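Local coordinates for G-protein interacting protein 1 (Dictyostelium discoideum, PDB 5Z1N), which probably binds heterotrimeric G proteins and holds them in the cytosol during chemotaxis, its C-terminal TNFAIP8-like helical domain taking up phospholipid, at residues 20-25 against 33-38; 78-83 against 150-155; 108-113 against 120-125. One frame throughout, in Å; residues are numbered along the deposited sequence.

Interaction 1: 20-25 against 33-38; sequences SVKKII and KANEME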
# COMPACT_ATOMS: atom_id res chain seq x y z
N SER A 20 9.48 -2.95 4.83
CA SER A 20 9.99 -1.73 4.21
C SER A 20 9.02 -0.56 4.41
O SER A 20 9.43 0.54 4.82
CB SER A 20 10.25 -1.97 2.72
OG SER A 20 11.26 -2.95 2.55
N VAL A 21 7.73 -0.80 4.14
CA VAL A 21 6.72 0.23 4.38
C VAL A 21 6.77 0.71 5.83
O VAL A 21 6.76 1.91 6.11
CB VAL A 21 5.32 -0.29 4.01
CG1 VAL A 21 4.27 0.72 4.41
CG2 VAL A 21 5.25 -0.58 2.53
N LYS A 22 6.85 -0.24 6.77
CA LYS A 22 6.80 0.12 8.19
C LYS A 22 8.00 0.97 8.58
O LYS A 22 7.85 1.92 9.36
CB LYS A 22 6.75 -1.14 9.05
CG LYS A 22 6.68 -0.83 10.55
CD LYS A 22 6.64 -2.09 11.40
CE LYS A 22 6.41 -1.73 12.86
NZ LYS A 22 6.38 -2.91 13.77
N LYS A 23 9.19 0.65 8.07
CA LYS A 23 10.35 1.47 8.40
C LYS A 23 10.18 2.89 7.87
O LYS A 23 10.47 3.87 8.58
CB LYS A 23 11.63 0.84 7.85
CG LYS A 23 12.89 1.63 8.19
CD LYS A 23 14.15 0.78 8.05
CE LYS A 23 14.36 0.32 6.61
NZ LYS A 23 15.52 -0.62 6.49
N ILE A 24 9.67 3.02 6.64
CA ILE A 24 9.45 4.36 6.10
C ILE A 24 8.43 5.13 6.94
O ILE A 24 8.63 6.32 7.25
CB ILE A 24 9.03 4.27 4.62
CG1 ILE A 24 10.24 3.86 3.77
CG2 ILE A 24 8.46 5.59 4.14
CD1 ILE A 24 9.90 3.42 2.36
N ILE A 25 7.35 4.46 7.35
CA ILE A 25 6.34 5.12 8.18
C ILE A 25 6.95 5.57 9.50
O ILE A 25 6.68 6.68 9.97
CB ILE A 25 5.14 4.19 8.41
CG1 ILE A 25 4.43 3.89 7.09
CG2 ILE A 25 4.16 4.82 9.39
CD1 ILE A 25 3.24 2.97 7.26
N LYS A 33 2.11 5.03 15.08
CA LYS A 33 1.46 4.99 13.77
C LYS A 33 2.01 3.86 12.91
O LYS A 33 1.27 3.22 12.17
CB LYS A 33 1.62 6.34 13.07
CG LYS A 33 1.04 6.41 11.66
CD LYS A 33 -0.47 6.19 11.66
CE LYS A 33 -1.20 7.21 12.52
NZ LYS A 33 -2.69 7.08 12.42
N ALA A 34 3.31 3.58 13.01
CA ALA A 34 3.89 2.50 12.22
C ALA A 34 3.37 1.15 12.67
O ALA A 34 3.07 0.28 11.83
CB ALA A 34 5.42 2.54 12.32
N ASN A 35 3.25 0.94 13.98
CA ASN A 35 2.71 -0.32 14.49
C ASN A 35 1.24 -0.47 14.11
O ASN A 35 0.81 -1.55 13.68
CB ASN A 35 2.89 -0.39 16.01
CG ASN A 35 4.35 -0.49 16.42
OD1 ASN A 35 5.19 -0.93 15.65
ND2 ASN A 35 4.64 -0.08 17.65
N GLU A 36 0.47 0.62 14.24
CA GLU A 36 -0.94 0.57 13.86
C GLU A 36 -1.10 0.26 12.38
O GLU A 36 -1.94 -0.56 12.00
CB GLU A 36 -1.62 1.90 14.20
CG GLU A 36 -3.10 1.94 13.83
CD GLU A 36 -3.63 3.35 13.63
OE1 GLU A 36 -2.82 4.29 13.53
OE2 GLU A 36 -4.87 3.51 13.57
N MET A 37 -0.31 0.91 11.52
CA MET A 37 -0.42 0.68 10.09
C MET A 37 0.01 -0.72 9.71
O MET A 37 -0.58 -1.34 8.82
CB MET A 37 0.38 1.73 9.33
CG MET A 37 -0.22 3.13 9.39
SD MET A 37 -1.77 3.25 8.48
CE MET A 37 -2.74 4.27 9.58
N GLU A 38 1.05 -1.25 10.36
CA GLU A 38 1.46 -2.63 10.09
C GLU A 38 0.34 -3.61 10.44
O GLU A 38 -0.01 -4.48 9.64
CB GLU A 38 2.74 -2.97 10.86
CG GLU A 38 3.20 -4.42 10.70
CD GLU A 38 4.27 -4.82 11.69
OE1 GLU A 38 4.23 -4.35 12.85
OE2 GLU A 38 5.16 -5.62 11.32
O HOH W 1 6.79 -6.26 13.37
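The polar half of this helix hairpin rests on Lys22, whose ammonium reaches across to two acceptors on helix 31-53. Lys22 NZ forms a salt bridge of 2.7 Å with Glu38 OE1, which it meets from above the carboxylate plane. A second hydrogen bond runs from Lys22 NZ to Asn35 OD1 at 3.0 Å; the ammonium approaches at a C=O...N angle of 156°, tilted a little from the carbonyl plane. Lys22 gets there by keeping its whole chain stretched, CG anti to the backbone N (chi1 -179°) and the outer torsions likewise, while its CD lies against the Glu38 carboxylate. A water takes a weak bond from Lys22 NZ and donates to Glu38 OE2.

The apolar half sits one turn further along. Ile25 sends its two branches to different residues: Ile25 CG2 lies 3.7 Å from Ala34 CA, and Ile25 CD1 meets Met37 CB, also at 3.7 Å. Phe131 and Leu132 of helix 119-132 pack on Ile25 as well. The small Ala34 side chain lets the backbones close to 5.4 Å between Ile25 CA and Ala34 CA, and Ala34 CB also packs on Lys22 CG, 4.0 Å away.

The two segments run antiparallel, their axes at 153°. Beside this apolar face, Glu38 is held by two lysines, Lys22 on OE1 and Lys7 on OE2, which probably keep it ionised.

Interaction 2: 78-83 against 150-155; sequences RAFRYY and DLFLLI. With PEF (di-palmitoyl-3-sn-phosphatidylethanolamine), chain B.
The inner end of the phospholipid pocket is where this contact belongs: Leu151 and Leu154, both of the pocket lining, approach the tail of an acyl chain, with Leu154 CD2 at 3.8 Å from PEF C24. Phe80, from the end of helix 59-81, lies against Leu151, Phe152 and Ile155. With CG anti to the backbone N (chi1 -174°), its ring is carried across to helix 151-158. Ile155 makes a CH-pi contact over one face, Ile155 CB standing 4.2 Å from the Phe80 centroid and offset toward the rim, while Ile155 CG2 touches Phe80 CB at 3.6 Å. Leu151 CD2 comes to the edge of the same ring, 3.7 Å from Phe80 CD1. Phe80 CZ meets Phe152 CA obliquely at 3.5 Å, and Phe80 CE2 approaches the edge of the Phe152 ring.

Leu151 CD2 also sits squarely over the Tyr83 ring, 3.8 Å from its centroid and 13° off the normal, whereas Leu151 CD1 turns to the lipid. A water donates to Tyr83 OH and accepts from Leu151 N, 3.3 Å away. Replacing Phe80 by an alanine would probably leave Ile155 CB without its ring face and Leu151 CD2 without its ring edge, opening a gap between helices 59-81 and 151-158. Joined almost wholly by carbon contacts, the seam depends on shape, and its one polar link is a water bridge.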
# COMPACT_ATOMS: atom_id res chain seq x y z
N ARG A 78 7.52 5.57 -11.39
CA ARG A 78 7.89 6.72 -12.22
C ARG A 78 8.52 7.80 -11.37
O ARG A 78 9.61 8.30 -11.69
CB ARG A 78 6.66 7.25 -12.96
CG ARG A 78 6.06 6.28 -13.96
CD ARG A 78 4.95 6.95 -14.75
NE ARG A 78 4.34 6.05 -15.72
CZ ARG A 78 3.24 6.33 -16.41
NH1 ARG A 78 2.62 7.49 -16.22
NH2 ARG A 78 2.75 5.45 -17.27
N ALA A 79 7.88 8.14 -10.25
CA ALA A 79 8.42 9.20 -9.42
C ALA A 79 9.74 8.78 -8.82
O ALA A 79 10.65 9.61 -8.67
CB ALA A 79 7.42 9.58 -8.33
N PHE A 80 9.89 7.49 -8.50
CA PHE A 80 11.14 7.05 -7.92
C PHE A 80 12.29 7.18 -8.90
O PHE A 80 13.45 7.24 -8.47
CB PHE A 80 11.03 5.62 -7.41
CG PHE A 80 12.26 5.17 -6.67
CD1 PHE A 80 12.57 5.71 -5.43
CD2 PHE A 80 13.11 4.22 -7.22
CE1 PHE A 80 13.70 5.30 -4.75
CE2 PHE A 80 14.25 3.81 -6.54
CZ PHE A 80 14.54 4.36 -5.30
N ARG A 81 12.00 7.24 -10.21
CA ARG A 81 13.09 7.47 -11.16
C ARG A 81 13.78 8.80 -10.89
O ARG A 81 14.97 8.95 -11.18
CB ARG A 81 12.55 7.41 -12.59
CG ARG A 81 13.60 7.68 -13.68
CD ARG A 81 13.55 9.13 -14.14
NE ARG A 81 14.51 9.44 -15.19
CZ ARG A 81 15.75 9.85 -14.96
NH1 ARG A 81 16.56 10.12 -15.98
NH2 ARG A 81 16.19 9.99 -13.72
N TYR A 82 13.05 9.77 -10.32
CA TYR A 82 13.60 11.08 -10.03
C TYR A 82 13.95 11.26 -8.56
O TYR A 82 14.35 12.35 -8.16
CB TYR A 82 12.61 12.17 -10.46
CG TYR A 82 12.21 12.06 -11.91
CD1 TYR A 82 13.03 12.55 -12.92
CD2 TYR A 82 11.03 11.43 -12.28
CE1 TYR A 82 12.67 12.44 -14.26
CE2 TYR A 82 10.66 11.31 -13.60
CZ TYR A 82 11.48 11.82 -14.59
OH TYR A 82 11.11 11.69 -15.91
N TYR A 83 13.82 10.21 -7.75
CA TYR A 83 14.17 10.31 -6.34
C TYR A 83 15.67 10.57 -6.20
O TYR A 83 16.49 9.78 -6.67
CB TYR A 83 13.78 9.04 -5.59
CG TYR A 83 14.17 9.05 -4.13
CD1 TYR A 83 13.50 9.84 -3.21
CD2 TYR A 83 15.23 8.27 -3.66
CE1 TYR A 83 13.86 9.86 -1.87
CE2 TYR A 83 15.59 8.27 -2.33
CZ TYR A 83 14.91 9.07 -1.44
OH TYR A 83 15.27 9.07 -0.11
N ASP A 150 15.77 3.39 2.78
CA ASP A 150 15.53 2.23 1.92
C ASP A 150 14.18 2.31 1.21
O ASP A 150 13.48 1.30 1.05
CB ASP A 150 15.66 0.93 2.71
CG ASP A 150 17.10 0.62 3.08
OD1 ASP A 150 18.01 1.01 2.32
OD2 ASP A 150 17.34 -0.00 4.14
N LEU A 151 13.81 3.51 0.76
CA LEU A 151 12.74 3.61 -0.23
C LEU A 151 13.05 2.76 -1.45
O LEU A 151 12.13 2.22 -2.09
CB LEU A 151 12.55 5.08 -0.63
CG LEU A 151 11.46 5.40 -1.66
CD1 LEU A 151 10.08 5.04 -1.12
CD2 LEU A 151 11.54 6.86 -2.04
N PHE A 152 14.34 2.60 -1.78
CA PHE A 152 14.73 1.79 -2.93
C PHE A 152 14.25 0.36 -2.80
O PHE A 152 13.79 -0.23 -3.79
CB PHE A 152 16.26 1.81 -3.10
CG PHE A 152 16.77 0.77 -4.06
CD1 PHE A 152 16.66 0.96 -5.43
CD2 PHE A 152 17.33 -0.41 -3.59
CE1 PHE A 152 17.11 -0.00 -6.32
CE2 PHE A 152 17.78 -1.38 -4.47
CZ PHE A 152 17.67 -1.17 -5.84
N LEU A 153 14.35 -0.23 -1.61
CA LEU A 153 13.91 -1.61 -1.43
C LEU A 153 12.41 -1.74 -1.68
O LEU A 153 11.96 -2.69 -2.34
CB LEU A 153 14.27 -2.10 -0.03
CG LEU A 153 15.76 -2.09 0.30
CD1 LEU A 153 16.02 -2.71 1.66
CD2 LEU A 153 16.55 -2.82 -0.78
N LEU A 154 11.63 -0.79 -1.17
CA LEU A 154 10.19 -0.85 -1.34
C LEU A 154 9.79 -0.67 -2.80
O LEU A 154 9.04 -1.48 -3.35
CB LEU A 154 9.51 0.22 -0.47
CG LEU A 154 8.01 0.35 -0.72
CD1 LEU A 154 7.30 -0.96 -0.41
CD2 LEU A 154 7.43 1.50 0.09
N ILE A 155 10.28 0.39 -3.44
CA ILE A 155 9.88 0.65 -4.82
C ILE A 155 10.39 -0.45 -5.74
O ILE A 155 9.68 -0.91 -6.64
CB ILE A 155 10.35 2.04 -5.28
CG1 ILE A 155 9.80 3.12 -4.36
CG2 ILE A 155 9.92 2.28 -6.73
CD1 ILE A 155 8.29 3.08 -4.19
C2 PEF B . 1.26 -12.22 -0.90
C1 PEF B . 0.19 -12.96 -1.69
N PEF B . 0.54 -15.24 -7.16
C3 PEF B . 2.65 -12.48 -1.47
C4 PEF B . -0.85 -14.46 -5.34
C5 PEF B . -0.83 -15.14 -6.70
C10 PEF B . 1.23 -10.12 0.22
C11 PEF B . 0.74 -8.70 0.35
C12 PEF B . 1.86 -7.74 0.77
C13 PEF B . 1.36 -6.32 0.56
C14 PEF B . 2.32 -5.25 1.08
C15 PEF B . 1.91 -3.90 0.51
C16 PEF B . 2.74 -2.76 1.08
C17 PEF B . 2.60 -1.49 0.23
C18 PEF B . 1.15 -1.20 -0.13
C19 PEF B . 0.87 0.30 -0.11
C20 PEF B . 1.89 1.09 -0.93
C21 PEF B . 2.46 2.24 -0.11
C22 PEF B . 3.57 2.97 -0.86
C23 PEF B . 4.39 3.84 0.08
C24 PEF B . 5.42 4.66 -0.69
C25 PEF B . 6.35 5.40 0.24
C30 PEF B . 3.48 -10.45 -2.62
C31 PEF B . 3.66 -9.62 -3.87
C32 PEF B . 2.67 -8.46 -3.86
C33 PEF B . 1.24 -8.94 -4.07
C34 PEF B . 0.24 -7.99 -3.42
C35 PEF B . -1.19 -8.34 -3.80
C36 PEF B . -2.18 -7.84 -2.75
C37 PEF B . -3.60 -7.76 -3.30
C38 PEF B . -4.59 -7.43 -2.19
C39 PEF B . -5.45 -6.22 -2.55
C40 PEF B . -6.48 -5.91 -1.47
C41 PEF B . -5.82 -5.59 -0.13
C42 PEF B . -4.96 -4.33 -0.20
C43 PEF B . -4.48 -3.93 1.19
C44 PEF B . -3.58 -2.70 1.14
C45 PEF B . -3.30 -2.19 2.54
O4 PEF B . 1.81 -10.68 1.13
O5 PEF B . 3.92 -10.07 -1.54
O2 PEF B . 0.99 -10.83 -1.02
O3 PEF B . 2.77 -11.71 -2.67
O1P PEF B . 0.14 -16.63 -2.47
O2P PEF B . -1.68 -14.76 -2.79
O3P PEF B . 0.72 -14.16 -2.25
O4P PEF B . 0.11 -15.07 -4.48
P PEF B . -0.26 -15.24 -2.92
O HOH W 2 15.50 6.25 1.28

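Interaction 3: 108-113 against 120-125; sequences ETVTLL and HNIQLI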
# COMPACT_ATOMS: atom_id res chain seq x y z
N GLU A 108 -12.40 0.61 -3.82
CA GLU A 108 -12.80 -0.72 -4.25
C GLU A 108 -12.57 -1.73 -3.14
O GLU A 108 -13.40 -2.63 -2.95
CB GLU A 108 -12.06 -1.10 -5.53
CG GLU A 108 -12.54 -0.31 -6.73
CD GLU A 108 -14.06 -0.26 -6.84
OE1 GLU A 108 -14.71 -1.30 -6.65
OE2 GLU A 108 -14.60 0.84 -7.10
N THR A 109 -11.51 -1.55 -2.34
CA THR A 109 -11.33 -2.45 -1.22
C THR A 109 -12.51 -2.32 -0.26
O THR A 109 -13.04 -3.34 0.21
CB THR A 109 -10.00 -2.17 -0.51
OG1 THR A 109 -8.93 -2.37 -1.43
CG2 THR A 109 -9.82 -3.12 0.67
N VAL A 110 -12.97 -1.09 -0.02
CA VAL A 110 -14.15 -0.91 0.82
C VAL A 110 -15.32 -1.69 0.24
O VAL A 110 -15.96 -2.50 0.93
CB VAL A 110 -14.48 0.59 0.96
CG1 VAL A 110 -15.91 0.77 1.45
CG2 VAL A 110 -13.50 1.26 1.92
N THR A 111 -15.54 -1.54 -1.07
CA THR A 111 -16.65 -2.24 -1.70
C THR A 111 -16.46 -3.74 -1.57
O THR A 111 -17.42 -4.48 -1.33
CB THR A 111 -16.76 -1.82 -3.16
OG1 THR A 111 -17.10 -0.43 -3.23
CG2 THR A 111 -17.83 -2.64 -3.88
N LEU A 112 -15.21 -4.20 -1.66
CA LEU A 112 -14.96 -5.63 -1.58
C LEU A 112 -15.29 -6.18 -0.20
O LEU A 112 -15.78 -7.31 -0.08
CB LEU A 112 -13.50 -5.93 -1.93
CG LEU A 112 -13.19 -7.35 -2.40
CD1 LEU A 112 -13.95 -7.66 -3.67
CD2 LEU A 112 -11.69 -7.51 -2.61
N LEU A 113 -15.06 -5.39 0.85
CA LEU A 113 -15.09 -5.94 2.19
C LEU A 113 -16.31 -5.52 2.98
O LEU A 113 -16.47 -5.94 4.14
CB LEU A 113 -13.81 -5.57 2.95
CG LEU A 113 -12.58 -6.33 2.43
CD1 LEU A 113 -11.31 -5.85 3.11
CD2 LEU A 113 -12.76 -7.84 2.60
N HIS A 120 -16.68 -0.15 11.71
CA HIS A 120 -15.42 0.34 12.27
C HIS A 120 -14.22 -0.15 11.46
O HIS A 120 -13.25 0.59 11.28
CB HIS A 120 -15.29 -0.10 13.73
CG HIS A 120 -14.03 0.37 14.39
ND1 HIS A 120 -12.85 -0.33 14.32
CD2 HIS A 120 -13.77 1.48 15.13
CE1 HIS A 120 -11.91 0.33 14.98
NE2 HIS A 120 -12.45 1.43 15.48
N ASN A 121 -14.28 -1.38 10.96
CA ASN A 121 -13.17 -1.91 10.17
C ASN A 121 -13.19 -1.40 8.74
O ASN A 121 -12.13 -1.34 8.09
CB ASN A 121 -13.19 -3.43 10.20
CG ASN A 121 -12.61 -3.99 11.49
OD1 ASN A 121 -11.71 -3.40 12.08
ND2 ASN A 121 -13.14 -5.13 11.94
N ILE A 122 -14.35 -1.01 8.22
CA ILE A 122 -14.39 -0.28 6.96
C ILE A 122 -13.70 1.07 7.13
O ILE A 122 -12.89 1.49 6.28
CB ILE A 122 -15.85 -0.12 6.48
CG1 ILE A 122 -16.47 -1.49 6.20
CG2 ILE A 122 -15.92 0.78 5.25
CD1 ILE A 122 -15.88 -2.21 4.98
N GLN A 123 -14.00 1.77 8.23
CA GLN A 123 -13.28 3.00 8.54
C GLN A 123 -11.79 2.73 8.68
O GLN A 123 -10.96 3.57 8.31
CB GLN A 123 -13.83 3.64 9.81
CG GLN A 123 -13.12 4.94 10.20
CD GLN A 123 -13.56 5.48 11.55
OE1 GLN A 123 -13.44 4.81 12.58
NE2 GLN A 123 -14.05 6.72 11.57
N LEU A 124 -11.43 1.57 9.22
CA LEU A 124 -10.02 1.20 9.29
C LEU A 124 -9.41 1.12 7.90
O LEU A 124 -8.29 1.60 7.67
CB LEU A 124 -9.87 -0.13 10.03
CG LEU A 124 -8.47 -0.70 10.28
CD1 LEU A 124 -8.44 -1.42 11.63
CD2 LEU A 124 -8.04 -1.65 9.17
N ILE A 125 -10.12 0.51 6.95
CA ILE A 125 -9.65 0.49 5.56
C ILE A 125 -9.41 1.91 5.07
O ILE A 125 -8.36 2.23 4.51
CB ILE A 125 -10.65 -0.24 4.65
CG1 ILE A 125 -10.78 -1.71 5.06
CG2 ILE A 125 -10.21 -0.13 3.20
CD1 ILE A 125 -11.88 -2.42 4.34
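Ile125 and Ile122, a turn apart on helix 119-132, provide one side of a contact made by apolar side chains with the end of helix 92-113. No hydrogen bond or salt bridge links the two segments.

Among the branched side chains, the methyls of Val110 divide between the two isoleucines. Val110 CG1, anti to its own backbone N (chi1 162°), meets Ile122 CG2 at 3.8 Å, and the two side chains cross at about a right angle. Val110 CG2 turns instead to Ile125 CG2, likewise at 3.8 Å. Thr109 CG2 also meets Ile125 CG2, at 3.9 Å, so this isoleucine methyl is touched by neighbouring residues of the facing helix. Thr109 offers only carbon here; its hydroxyl OG1 is bonded to the carbonyl of Ala105, which satisfies the polar atom within its own helix and leaves the methyl for the contact.

The leucine contacts lie nearer the turn. Ile125 bears on Leu113 with its other branch, Ile125 CD1 reaching Leu113 CD1 at 3.7 Å. Ile122 CD1 lies 3.9 Å from Leu113 O, against the last backbone carbonyl of the helix, while its distance to Leu113 CB is a looser 4.4 Å. Ile125 thus works in two directions, CG2 on the Thr109 and Val110 side and CD1 on the leucine side.

The axes of the two segments pass 9.8 Å apart, at 157°, an antiparallel helical hairpin closed by a short connection from which Phe117 touches both isoleucines. Helix 31-53 borders the pair, Val48 touching Leu113. Helix 59-81 flanks it as well, through Val65 on Thr109, giving the hairpin its place in the all-helical TNFAIP8-like bundle.

Interactions 1 and 2 share one side of the phospholipid pocket. Their centres are about 17 Å apart, yet they touch: Lys23 NZ forms a salt bridge with Asp150 OD2 at 3.0 Å, and Val21 CG2 packs on Leu154 CD1 at 3.6 Å, both leucine and valine belonging to the pocket. The side chain of Thr109 in interaction 3 is about 4 Å from the bound PEF, reached from the hairpin of helices 92-113 and 119-132. Interactions 1 and 3 have centres about 19 Å apart and nearest atoms about 6 Å apart. Interaction 3, nested in sequence inside the loop interaction 2 closes, lies across the chain's centre from it, about 28 Å between centres: a helical bundle enclosing its ligand.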